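PDB 5Z3E: isomaltose glucohydrolase from Kribbella flavida, which hydrolyses the alpha-1,6-glucosidic linkage at the non-reducing end of isomaltose, releasing beta-D-glucose and D-glucose, in the intracellular breakdown of a cyclic tetrasaccharide derived from starch. Local coordinates for residues A[60-65]-A[379-384]; A[313-318]-A[340-345]; A[353-358]-A[375-380]. The protein carries 1 engineered substitution. One frame throughout, in Å; residues are numbered along the deposited sequence.

Contact 1 (A[60-65]-A[379-384]); sequences PAAPTF and TPLLWS
Leu382 N donates a hydrogen bond to Ala61 O over 3.0 Å, with an N-H...O angle of 160° and the donor tilted 27° out of the carbonyl plane. The same oxygen accepts a second bond from water 1, which in turn accepts a hydrogen bond from Trp383 N, so a single loop carbonyl serves two amides at the start of helix 382-394, one directly and one through solvent. Leu381 is the N-cap residue here, and a carbonyl oxygen held at this end would probably gain from the helix dipole.

Farther along the loop, water does most of the joining. Water 2 accepts from Thr64 N and donates to Pro380 O. Thr64 OG1 lies 3.0 Å from Thr379 O and binds waters 3 and 4, which continue to Thr379 N and Thr379 O respectively; a chi1 of 63° places this hydroxyl between its own backbone N and carbonyl carbon.

The apolar part rests on two leucines. Leu382 spreads its methyls over two prolines, CD1 at 3.6 Å from Pro63 CD and CD2 at 3.9 Å from Pro60 CD. Leu381 instead sends CD1 to within 3.4 Å of Ala61 O, with Ala62 CB alongside.

Helix 32-52 adds Val48, Ile49 and His52 to this packing. The contact joins the loop after that helix to the start of helix 382-394 within the (alpha/alpha)6 barrel of glycoside hydrolase family 15. The Leu381 side chain lies about 4 Å from a bound glycerol, probably from the crystallisation liquor, and about 4 Å from the engineered Ala355, where the inferred catalytic base would stand.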
ATOM      1  N   PRO A  60       1.162  -4.112  13.396  1.00 10.56           N
ATOM      2  CA  PRO A  60       0.297  -2.970  13.704  1.00 11.01           C
ATOM      3  C   PRO A  60       0.639  -1.813  12.782  1.00 11.14           C
ATOM      4  O   PRO A  60       1.744  -1.690  12.302  1.00 12.50           O
ATOM      5  CB  PRO A  60       0.677  -2.646  15.139  1.00 12.48           C
ATOM      6  CG  PRO A  60       2.134  -3.020  15.221  1.00 12.65           C
ATOM      7  CD  PRO A  60       2.234  -4.293  14.403  1.00 10.66           C
ATOM      8  N   ALA A  61      -0.310  -0.924  12.581  1.00 11.82           N
ATOM      9  CA  ALA A  61      -0.013   0.262  11.784  1.00 12.30           C
ATOM     10  C   ALA A  61       0.845   1.245  12.565  1.00 11.95           C
ATOM     11  O   ALA A  61       1.795   1.837  12.004  1.00 12.03           O
ATOM     12  CB  ALA A  61      -1.299   0.942  11.334  1.00 15.41           C
ATOM     13  N   ALA A  62       0.464   1.480  13.800  1.00 13.64           N
ATOM     14  CA  ALA A  62       1.027   2.608  14.555  1.00 15.54           C
ATOM     15  C   ALA A  62       0.778   2.321  16.026  1.00 16.60           C
ATOM     16  O   ALA A  62      -0.258   2.713  16.580  1.00 17.54           O
ATOM     17  CB  ALA A  62       0.343   3.889  14.153  1.00 19.58           C
ATOM     18  N   PRO A  63       1.715   1.638  16.664  1.00 18.37           N
ATOM     19  CA  PRO A  63       1.535   1.162  18.037  1.00 20.40           C
ATOM     20  C   PRO A  63       1.344   2.222  19.102  1.00 20.33           C
ATOM     21  O   PRO A  63       0.792   1.889  20.149  1.00 25.04           O
ATOM     22  CB  PRO A  63       2.788   0.325  18.246  1.00 28.02           C
ATOM     23  CG  PRO A  63       3.793   0.769  17.195  1.00 27.87           C
ATOM     24  CD  PRO A  63       2.993   1.202  16.071  1.00 22.96           C
ATOM     25  N   THR A  64       1.756   3.444  18.846  1.00 18.95           N
ATOM     26  CA  THR A  64       1.602   4.490  19.853  1.00 20.41           C
ATOM     27  C   THR A  64       0.675   5.602  19.449  1.00 19.13           C
ATOM     28  O   THR A  64       0.571   6.612  20.162  1.00 23.74           O
ATOM     29  CB  THR A  64       2.939   5.117  20.255  1.00 23.98           C
ATOM     30  OG1 THR A  64       3.496   5.750  19.099  1.00 23.38           O
ATOM     31  CG2 THR A  64       3.874   4.056  20.749  1.00 31.28           C
ATOM     32  N   PHE A  65      -0.061   5.415  18.372  1.00 17.43           N
ATOM     33  CA  PHE A  65      -1.010   6.429  17.924  1.00 16.73           C
ATOM     34  C   PHE A  65      -2.366   5.983  18.416  1.00 16.91           C
ATOM     35  O   PHE A  65      -2.872   4.958  18.008  1.00 16.80           O
ATOM     36  CB  PHE A  65      -0.991   6.573  16.406  1.00 17.24           C
ATOM     37  CG  PHE A  65      -1.809   7.717  15.898  1.00 17.78           C
ATOM     38  CD1 PHE A  65      -1.428   9.024  16.170  1.00 18.24           C
ATOM     39  CD2 PHE A  65      -2.942   7.516  15.134  1.00 18.61           C
ATOM     40  CE1 PHE A  65      -2.171  10.068  15.714  1.00 19.79           C
ATOM     41  CE2 PHE A  65      -3.669   8.572  14.638  1.00 20.08           C
ATOM     42  CZ  PHE A  65      -3.286   9.869  14.954  1.00 20.15           C
ATOM     43  N   THR A 379       4.008   8.032  15.080  1.00 15.76           N
ATOM     44  CA  THR A 379       5.437   7.811  15.009  1.00 16.32           C
ATOM     45  C   THR A 379       5.823   6.743  16.024  1.00 17.07           C
ATOM     46  O   THR A 379       5.567   6.939  17.204  1.00 20.28           O
ATOM     47  CB  THR A 379       6.207   9.078  15.311  1.00 19.01           C
ATOM     48  OG1 THR A 379       5.734  10.213  14.596  1.00 21.83           O
ATOM     49  CG2 THR A 379       7.685   8.893  15.120  1.00 21.32           C
ATOM     50  N   PRO A 380       6.448   5.648  15.614  1.00 15.78           N
ATOM     51  CA  PRO A 380       6.702   5.246  14.224  1.00 14.42           C
ATOM     52  C   PRO A 380       5.422   4.799  13.524  1.00 13.81           C
ATOM     53  O   PRO A 380       4.530   4.217  14.140  1.00 15.57           O
ATOM     54  CB  PRO A 380       7.622   4.032  14.384  1.00 16.75           C
ATOM     55  CG  PRO A 380       7.201   3.416  15.710  1.00 17.08           C
ATOM     56  CD  PRO A 380       6.835   4.585  16.578  1.00 17.06           C
ATOM     57  N   LEU A 381       5.351   5.066  12.229  1.00 12.56           N
ATOM     58  CA  LEU A 381       4.376   4.404  11.376  1.00 11.84           C
ATOM     59  C   LEU A 381       5.111   3.231  10.724  1.00 10.80           C
ATOM     60  O   LEU A 381       6.094   3.429  10.025  1.00 11.44           O
ATOM     61  CB  LEU A 381       3.864   5.360  10.294  1.00 11.87           C
ATOM     62  CG  LEU A 381       2.732   4.752   9.471  1.00 11.33           C
ATOM     63  CD1 LEU A 381       1.434   4.724  10.248  1.00 12.80           C
ATOM     64  CD2 LEU A 381       2.548   5.466   8.139  1.00 11.74           C
ATOM     65  N   LEU A 382       4.654   1.999  10.972  1.00 10.96           N
ATOM     66  CA  LEU A 382       5.409   0.867  10.444  1.00 10.11           C
ATOM     67  C   LEU A 382       5.551   0.917   8.928  1.00  9.72           C
ATOM     68  O   LEU A 382       6.599   0.610   8.392  1.00  9.89           O
ATOM     69  CB  LEU A 382       4.863  -0.478  10.921  1.00 10.24           C
ATOM     70  CG  LEU A 382       5.426  -1.001  12.243  1.00 11.22           C
ATOM     71  CD1 LEU A 382       5.011  -0.148  13.419  1.00 13.78           C
ATOM     72  CD2 LEU A 382       5.038  -2.434  12.462  1.00 11.02           C
ATOM     73  N   TRP A 383       4.491   1.348   8.241  1.00  9.28           N
ATOM     74  CA  TRP A 383       4.516   1.462   6.789  1.00  9.38           C
ATOM     75  C   TRP A 383       5.628   2.419   6.327  1.00  9.17           C
ATOM     76  O   TRP A 383       6.287   2.181   5.323  1.00  9.42           O
ATOM     77  CB  TRP A 383       3.126   1.876   6.308  1.00  9.15           C
ATOM     78  CG  TRP A 383       2.894   1.871   4.815  1.00  8.99           C
ATOM     79  CD1 TRP A 383       3.723   1.428   3.837  1.00  9.72           C
ATOM     80  CD2 TRP A 383       1.719   2.376   4.160  1.00  8.89           C
ATOM     81  NE1 TRP A 383       3.141   1.640   2.603  1.00  9.97           N
ATOM     82  CE2 TRP A 383       1.906   2.222   2.775  1.00  9.54           C
ATOM     83  CE3 TRP A 383       0.536   2.977   4.608  1.00 10.01           C
ATOM     84  CZ2 TRP A 383       0.984   2.661   1.844  1.00 10.19           C
ATOM     85  CZ3 TRP A 383      -0.373   3.434   3.663  1.00 10.84           C
ATOM     86  CH2 TRP A 383      -0.133   3.285   2.308  1.00 10.88           C
ATOM     87  N   SER A 384       5.880   3.493   7.077  1.00  9.74           N
ATOM     88  CA  SER A 384       7.012   4.365   6.734  1.00  9.80           C
ATOM     89  C   SER A 384       8.321   3.585   6.706  1.00  9.62           C
ATOM     90  O   SER A 384       9.123   3.736   5.783  1.00 10.12           O
ATOM     91  CB  SER A 384       7.144   5.516   7.725  1.00 10.69           C
ATOM     92  OG  SER A 384       6.092   6.427   7.590  1.00 11.18           O
TER
HETATM   93  O   HOH W   1       1.874   1.333   9.278  1.00 11.14           O
HETATM   94  O   HOH W   2       2.975   4.583  16.475  1.00 21.97           O
HETATM   95  O   HOH W   3       2.443   7.964  17.649  1.00 23.09           O
HETATM   96  O   HOH W   4       6.081   6.432  19.866  1.00 37.54           O

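Contact 2 (A[313-318]-A[340-345]); sequences GGQWIL and LRWIAD
The edge of the Trp342 indole meets Gln315 O, which lies in the ring plane 3.9 Å from CH2. Gln315 CB and Ile317 CD1 come to the same six-membered ring obliquely, CB at 3.7 Å from CH2 and CD1 at 4.0 Å from CZ3. The arrangement belongs to the (alpha/alpha)6 barrel of the family: strand 315-316 runs straight into helix 317-329, with Trp316 as N-cap, and the next helix, 333-344, folds back against this junction.

The Gln315 amide plane is turned 63° from the indole, and its OE1 accepts a hydrogen bond from His360 N. On the Trp316 indole, Gly314 O sits in plane at the edge; the CB of Trp316 points away from helix 333-344, and its side chain packs on Ala355. Trp342 reaches the strand because its CG stands opposite the backbone N across the CA-CB bond (chi1 -177°), and Val357 of the neighbouring strand also touches the ring.

No hydrogen bond crosses between the segments; the interface is wholly buried and held by apolar contact. Next to Trp342 in the helix, Ile343 places CD1 3.9 Å from Ile317 O, and the branch methyls Ile317 CG2 and Ile343 CG2 meet at 3.7 Å.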
ATOM      1  N   GLY A 313      -2.367  18.634   5.907  1.00 18.38           N
ATOM      2  CA  GLY A 313      -1.866  18.226   4.621  1.00 15.90           C
ATOM      3  C   GLY A 313      -0.353  18.286   4.527  1.00 14.15           C
ATOM      4  O   GLY A 313       0.214  19.064   3.729  1.00 14.75           O
ATOM      5  N   GLY A 314       0.315  17.451   5.311  1.00 14.67           N
ATOM      6  CA  GLY A 314       1.757  17.431   5.339  1.00 13.88           C
ATOM      7  C   GLY A 314       2.383  16.489   4.335  1.00 12.64           C
ATOM      8  O   GLY A 314       1.727  16.019   3.410  1.00 12.44           O
ATOM      9  N   GLN A 315       3.671  16.257   4.506  1.00 12.41           N
ATOM     10  CA  GLN A 315       4.506  15.507   3.575  1.00 11.70           C
ATOM     11  C   GLN A 315       4.696  14.097   4.106  1.00 10.95           C
ATOM     12  O   GLN A 315       5.163  13.922   5.233  1.00 11.99           O
ATOM     13  CB  GLN A 315       5.863  16.205   3.444  1.00 12.47           C
ATOM     14  CG  GLN A 315       5.761  17.598   2.864  1.00 13.60           C
ATOM     15  CD  GLN A 315       6.998  18.422   3.184  1.00 15.17           C
ATOM     16  OE1 GLN A 315       7.245  18.693   4.360  1.00 18.19           O
ATOM     17  NE2 GLN A 315       7.755  18.831   2.178  1.00 18.30           N
ATOM     18  N   TRP A 316       4.326  13.102   3.294  1.00 10.34           N
ATOM     19  CA  TRP A 316       4.255  11.720   3.760  1.00 10.28           C
ATOM     20  C   TRP A 316       5.483  10.928   3.365  1.00  9.79           C
ATOM     21  O   TRP A 316       5.822  10.779   2.179  1.00 10.31           O
ATOM     22  CB  TRP A 316       2.993  11.063   3.198  1.00 10.29           C
ATOM     23  CG  TRP A 316       1.762  11.496   3.956  1.00 10.47           C
ATOM     24  CD1 TRP A 316       1.203  12.742   4.046  1.00 10.98           C
ATOM     25  CD2 TRP A 316       0.963  10.645   4.782  1.00 10.35           C
ATOM     26  NE1 TRP A 316       0.117  12.708   4.888  1.00 11.51           N
ATOM     27  CE2 TRP A 316      -0.049  11.434   5.345  1.00 11.10           C
ATOM     28  CE3 TRP A 316       1.005   9.280   5.073  1.00 10.98           C
ATOM     29  CZ2 TRP A 316      -1.018  10.901   6.173  1.00 12.67           C
ATOM     30  CZ3 TRP A 316       0.055   8.757   5.905  1.00 12.14           C
ATOM     31  CH2 TRP A 316      -0.957   9.563   6.442  1.00 12.65           C
ATOM     32  N   ILE A 317       6.136  10.331   4.367  1.00  9.87           N
ATOM     33  CA  ILE A 317       7.324   9.529   4.161  1.00  9.70           C
ATOM     34  C   ILE A 317       7.051   8.415   3.147  1.00  9.49           C
ATOM     35  O   ILE A 317       7.851   8.168   2.239  1.00  9.68           O
ATOM     36  CB  ILE A 317       7.872   8.973   5.485  1.00 10.49           C
ATOM     37  CG1 ILE A 317       8.659  10.043   6.277  1.00 11.64           C
ATOM     38  CG2 ILE A 317       8.763   7.773   5.253  1.00 11.15           C
ATOM     39  CD1 ILE A 317       7.888  11.246   6.718  1.00 12.12           C
ATOM     40  N   LEU A 318       5.918   7.711   3.305  1.00  9.49           N
ATOM     41  CA  LEU A 318       5.655   6.555   2.457  1.00  9.44           C
ATOM     42  C   LEU A 318       5.485   6.970   1.002  1.00  8.88           C
ATOM     43  O   LEU A 318       5.785   6.189   0.106  1.00  9.29           O
ATOM     44  CB  LEU A 318       4.459   5.758   3.008  1.00  9.67           C
ATOM     45  CG  LEU A 318       3.085   6.392   2.905  1.00 10.00           C
ATOM     46  CD1 LEU A 318       2.424   6.044   1.579  1.00 11.27           C
ATOM     47  CD2 LEU A 318       2.200   5.968   4.048  1.00 10.88           C
ATOM     48  N   LEU A 340      15.234   9.349  -0.921  1.00 11.27           N
ATOM     49  CA  LEU A 340      15.754   8.568   0.188  1.00 12.14           C
ATOM     50  C   LEU A 340      16.368   9.479   1.255  1.00 12.47           C
ATOM     51  O   LEU A 340      16.143   9.291   2.454  1.00 13.51           O
ATOM     52  CB  LEU A 340      16.753   7.541  -0.295  1.00 13.20           C
ATOM     53  CG  LEU A 340      17.266   6.589   0.760  1.00 15.49           C
ATOM     54  CD1 LEU A 340      16.170   5.613   1.170  1.00 19.15           C
ATOM     55  CD2 LEU A 340      18.512   5.842   0.282  1.00 22.25           C
ATOM     56  N   ARG A 341      17.162  10.455   0.823  1.00 12.60           N
ATOM     57  CA  ARG A 341      17.796  11.388   1.763  1.00 13.37           C
ATOM     58  C   ARG A 341      16.743  12.183   2.525  1.00 13.61           C
ATOM     59  O   ARG A 341      16.864  12.410   3.723  1.00 14.57           O
ATOM     60  CB  ARG A 341      18.756  12.326   1.031  1.00 14.19           C
ATOM     61  CG  ARG A 341      19.973  11.669   0.462  1.00 14.06           C
ATOM     62  CD  ARG A 341      20.899  12.708  -0.185  1.00 16.92           C
ATOM     63  NE  ARG A 341      22.006  12.066  -0.878  1.00 16.27           N
ATOM     64  CZ  ARG A 341      22.119  11.978  -2.201  1.00 16.25           C
ATOM     65  NH1 ARG A 341      21.182  12.520  -2.978  1.00 17.88           N
ATOM     66  NH2 ARG A 341      23.117  11.312  -2.726  1.00 22.58           N
ATOM     67  N   TRP A 342      15.712  12.647   1.816  1.00 12.71           N
ATOM     68  CA  TRP A 342      14.644  13.406   2.483  1.00 12.86           C
ATOM     69  C   TRP A 342      13.977  12.575   3.572  1.00 12.90           C
ATOM     70  O   TRP A 342      13.763  13.044   4.692  1.00 13.33           O
ATOM     71  CB  TRP A 342      13.591  13.909   1.478  1.00 13.14           C
ATOM     72  CG  TRP A 342      12.527  14.740   2.141  1.00 12.65           C
ATOM     73  CD1 TRP A 342      12.585  16.084   2.382  1.00 13.71           C
ATOM     74  CD2 TRP A 342      11.295  14.293   2.710  1.00 11.90           C
ATOM     75  NE1 TRP A 342      11.475  16.500   3.038  1.00 13.68           N
ATOM     76  CE2 TRP A 342      10.656  15.420   3.265  1.00 12.56           C
ATOM     77  CE3 TRP A 342      10.661  13.046   2.799  1.00 12.10           C
ATOM     78  CZ2 TRP A 342       9.427  15.338   3.919  1.00 12.84           C
ATOM     79  CZ3 TRP A 342       9.442  12.979   3.421  1.00 11.97           C
ATOM     80  CH2 TRP A 342       8.830  14.113   3.987  1.00 12.75           C
ATOM     81  N   ILE A 343      13.668  11.318   3.265  1.00 12.80           N
ATOM     82  CA  ILE A 343      13.058  10.449   4.257  1.00 12.01           C
ATOM     83  C   ILE A 343      13.966  10.309   5.481  1.00 12.77           C
ATOM     84  O   ILE A 343      13.520  10.410   6.619  1.00 13.37           O
ATOM     85  CB  ILE A 343      12.778   9.060   3.682  1.00 12.74           C
ATOM     86  CG1 ILE A 343      11.703   9.167   2.591  1.00 12.81           C
ATOM     87  CG2 ILE A 343      12.393   8.101   4.800  1.00 12.39           C
ATOM     88  CD1 ILE A 343      11.693   7.956   1.695  1.00 13.79           C
ATOM     89  N   ALA A 344      15.259  10.056   5.266  1.00 13.58           N
ATOM     90  CA  ALA A 344      16.177   9.848   6.374  1.00 14.95           C
ATOM     91  C   ALA A 344      16.212  11.080   7.274  1.00 14.76           C
ATOM     92  O   ALA A 344      16.375  10.951   8.491  1.00 16.44           O
ATOM     93  CB  ALA A 344      17.553   9.490   5.869  1.00 16.86           C
ATOM     94  N   ASP A 345      16.081  12.265   6.687  1.00 15.49           N
ATOM     95  CA  ASP A 345      16.090  13.504   7.452  1.00 16.57           C
ATOM     96  C   ASP A 345      14.839  13.665   8.316  1.00 16.61           C
ATOM     97  O   ASP A 345      14.809  14.592   9.150  1.00 18.78           O
ATOM     98  CB  ASP A 345      16.231  14.689   6.503  1.00 19.89           C
ATOM     99  CG  ASP A 345      17.612  14.800   5.889  1.00 29.08           C
ATOM    100  OD1 ASP A 345      18.580  14.182   6.401  1.00 40.06           O
ATOM    101  OD2 ASP A 345      17.752  15.566   4.894  1.00 34.99           O
TER

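Contact 3 (A[353-358]-A[375-380]); sequences LPAQVP and GTVATP. Engineered in segment 353-358: Ala355 (natural residue Glu).
Ala355 N donates to Ala378 O over 2.9 Å, the one hydrogen bond between these segments. Its N-H...O angle is 150°, while the donor sits nearly along the C=O axis of Ala378. The touching parts run roughly antiparallel, their end-to-end directions 155° apart.

Two CA-H...O contacts reinforce the pairing. Pro354 CA approaches the same Ala378 O at 3.3 Å, so this oxygen is met by both an N-H and a C-H. In the reverse sense, Leu353 O receives Pro380 CA, also at 3.3 Å, and takes a backbone hydrogen bond from Leu381.

Val377 dominates the side-chain contacts. A chi1 of 164° swings its CG1 away from the backbone N, and this methyl reaches Gln356 O at 3.5 Å, with Gln356 CG, Ala355 CB and Pro354 CB also around it. The Gln356 chain crosses the valine at about a right angle and continues past it, OE1 making a weak hydrogen bond to Gly314 N. Thr379 sets its hydroxyl beside the CA-CB side of Pro354, off the ring plane: OG1 comes within 3.3 Å of Pro354 CB and 2.9 Å of Val377 O.

Ser384 OG holds Pro354 O, tying the loop to helix 382-394 as well. Ala355 is an engineered replacement of the natural glutamate, inferred to be the proton acceptor, and the paired backbones thus hold the site of the second catalytic carboxylate expected of an inverting family 15 glucosidase.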
ATOM      1  N   LEU A 353      10.344   6.832  12.146  1.00 13.54           N
ATOM      2  CA  LEU A 353       9.826   7.618  11.047  1.00 12.92           C
ATOM      3  C   LEU A 353       8.353   7.887  11.253  1.00 12.68           C
ATOM      4  O   LEU A 353       7.567   6.939  11.469  1.00 13.53           O
ATOM      5  CB  LEU A 353      10.018   6.895   9.704  1.00 12.46           C
ATOM      6  CG  LEU A 353      11.457   6.805   9.214  1.00 12.82           C
ATOM      7  CD1 LEU A 353      11.552   5.801   8.089  1.00 12.40           C
ATOM      8  CD2 LEU A 353      11.971   8.156   8.767  1.00 13.38           C
ATOM      9  N   PRO A 354       7.940   9.139  11.190  1.00 13.22           N
ATOM     10  CA  PRO A 354       6.529   9.484  11.325  1.00 13.46           C
ATOM     11  C   PRO A 354       5.755   9.125  10.059  1.00 12.61           C
ATOM     12  O   PRO A 354       6.341   8.881   8.992  1.00 12.69           O
ATOM     13  CB  PRO A 354       6.537  10.992  11.502  1.00 16.44           C
ATOM     14  CG  PRO A 354       7.719  11.388  10.781  1.00 20.93           C
ATOM     15  CD  PRO A 354       8.770  10.325  10.946  1.00 15.51           C
ATOM     16  N   ALA A 355       4.427   9.174  10.169  1.00 12.22           N
ATOM     17  CA  ALA A 355       3.601   9.082   8.968  1.00 12.20           C
ATOM     18  C   ALA A 355       3.878  10.253   8.014  1.00 11.80           C
ATOM     19  O   ALA A 355       3.982  10.095   6.806  1.00 11.60           O
ATOM     20  CB  ALA A 355       2.140   9.049   9.333  1.00 13.03           C
ATOM     21  N   GLN A 356       3.962  11.460   8.589  1.00 12.27           N
ATOM     22  CA  GLN A 356       4.105  12.679   7.818  1.00 12.47           C
ATOM     23  C   GLN A 356       4.800  13.721   8.663  1.00 13.10           C
ATOM     24  O   GLN A 356       4.848  13.574   9.890  1.00 14.11           O
ATOM     25  CB  GLN A 356       2.764  13.205   7.353  1.00 13.34           C
ATOM     26  CG  GLN A 356       1.811  13.594   8.491  1.00 14.49           C
ATOM     27  CD  GLN A 356       0.570  14.280   7.985  1.00 14.82           C
ATOM     28  OE1 GLN A 356       0.638  15.352   7.356  1.00 15.98           O
ATOM     29  NE2 GLN A 356      -0.588  13.665   8.211  1.00 14.93           N
ATOM     30  N   VAL A 357       5.298  14.746   8.000  1.00 13.35           N
ATOM     31  CA  VAL A 357       5.926  15.906   8.665  1.00 14.20           C
ATOM     32  C   VAL A 357       5.316  17.169   8.127  1.00 15.97           C
ATOM     33  O   VAL A 357       4.843  17.225   7.000  1.00 15.22           O
ATOM     34  CB  VAL A 357       7.441  15.902   8.473  1.00 14.87           C
ATOM     35  CG1 VAL A 357       8.073  14.723   9.211  1.00 16.24           C
ATOM     36  CG2 VAL A 357       7.861  15.964   7.036  1.00 15.60           C
ATOM     37  N   PRO A 358       5.383  18.250   8.920  1.00 17.24           N
ATOM     38  CA  PRO A 358       4.706  19.503   8.550  1.00 19.05           C
ATOM     39  C   PRO A 358       5.615  20.567   7.967  1.00 19.27           C
ATOM     40  O   PRO A 358       5.282  21.748   8.069  1.00 21.35           O
ATOM     41  CB  PRO A 358       4.150  19.934   9.881  1.00 20.80           C
ATOM     42  CG  PRO A 358       5.218  19.573  10.875  1.00 20.92           C
ATOM     43  CD  PRO A 358       5.706  18.206  10.362  1.00 19.24           C
ATOM     44  N   GLY A 375      -3.830  13.788  18.895  1.00 28.66           N
ATOM     45  CA  GLY A 375      -2.479  13.777  19.306  1.00 29.98           C
ATOM     46  C   GLY A 375      -1.517  14.007  18.209  1.00 29.52           C
ATOM     47  O   GLY A 375      -1.891  14.234  17.045  1.00 28.46           O
ATOM     48  N   THR A 376      -0.221  13.897  18.556  1.00 26.83           N
ATOM     49  CA  THR A 376       0.780  14.110  17.534  1.00 27.18           C
ATOM     50  C   THR A 376       0.795  12.979  16.504  1.00 23.91           C
ATOM     51  O   THR A 376       0.364  11.856  16.770  1.00 22.58           O
ATOM     52  CB  THR A 376       2.150  14.283  18.148  1.00 31.01           C
ATOM     53  OG1 THR A 376       2.430  13.186  19.029  1.00 36.45           O
ATOM     54  CG2 THR A 376       2.119  15.521  19.005  1.00 38.57           C
ATOM     55  N   VAL A 377       1.309  13.287  15.319  1.00 23.18           N
ATOM     56  CA  VAL A 377       1.306  12.358  14.204  1.00 21.06           C
ATOM     57  C   VAL A 377       1.931  11.021  14.576  1.00 18.57           C
ATOM     58  O   VAL A 377       2.963  10.947  15.240  1.00 19.73           O
ATOM     59  CB  VAL A 377       2.113  13.035  13.055  1.00 23.21           C
ATOM     60  CG1 VAL A 377       2.493  12.029  12.010  1.00 21.13           C
ATOM     61  CG2 VAL A 377       1.241  14.141  12.443  1.00 25.23           C
ATOM     62  N   ALA A 378       1.322   9.955  14.076  1.00 17.45           N
ATOM     63  CA  ALA A 378       1.803   8.597  14.325  1.00 16.54           C
ATOM     64  C   ALA A 378       3.286   8.440  14.051  1.00 15.56           C
ATOM     65  O   ALA A 378       3.752   8.658  12.921  1.00 16.37           O
ATOM     66  CB  ALA A 378       1.035   7.601  13.471  1.00 17.40           C
ATOM     67  N   THR A 379       4.008   8.032  15.080  1.00 15.76           N
ATOM     68  CA  THR A 379       5.437   7.811  15.009  1.00 16.32           C
ATOM     69  C   THR A 379       5.823   6.743  16.024  1.00 17.07           C
ATOM     70  O   THR A 379       5.567   6.939  17.204  1.00 20.28           O
ATOM     71  CB  THR A 379       6.207   9.078  15.311  1.00 19.01           C
ATOM     72  OG1 THR A 379       5.734  10.213  14.596  1.00 21.83           O
ATOM     73  CG2 THR A 379       7.685   8.893  15.120  1.00 21.32           C
ATOM     74  N   PRO A 380       6.448   5.648  15.614  1.00 15.78           N
ATOM     75  CA  PRO A 380       6.702   5.246  14.224  1.00 14.42           C
ATOM     76  C   PRO A 380       5.422   4.799  13.524  1.00 13.81           C
ATOM     77  O   PRO A 380       4.530   4.217  14.140  1.00 15.57           O
ATOM     78  CB  PRO A 380       7.622   4.032  14.384  1.00 16.75           C
ATOM     79  CG  PRO A 380       7.201   3.416  15.710  1.00 17.08           C
ATOM     80  CD  PRO A 380       6.835   4.585  16.578  1.00 17.06           C
TER

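All three contacts are largely buried, yet their chemistry differs. Contact 2 is fully buried and without a hydrogen bond between its segments, held mainly by apolar packing, whereas contact 1 reaches the surface at Thr64 and recruits four waters; contact 3 relies on backbone pairing and CA-H...O contacts. Contacts 1 and 3 share Thr379 and Pro380, so the loop before helix 382-394 serves both 60-65 and 353-358. Contacts 2 and 3 join through the antiparallel strands 315-316 and 356-357, where Gln315 O pairs with Val357 N. Contact 2 meets contact 1 by packing, Leu318 against Trp383 and Leu381. The side chains of Trp316 and Leu381 each come within about 4 Å of that of Ala355 in contact 3.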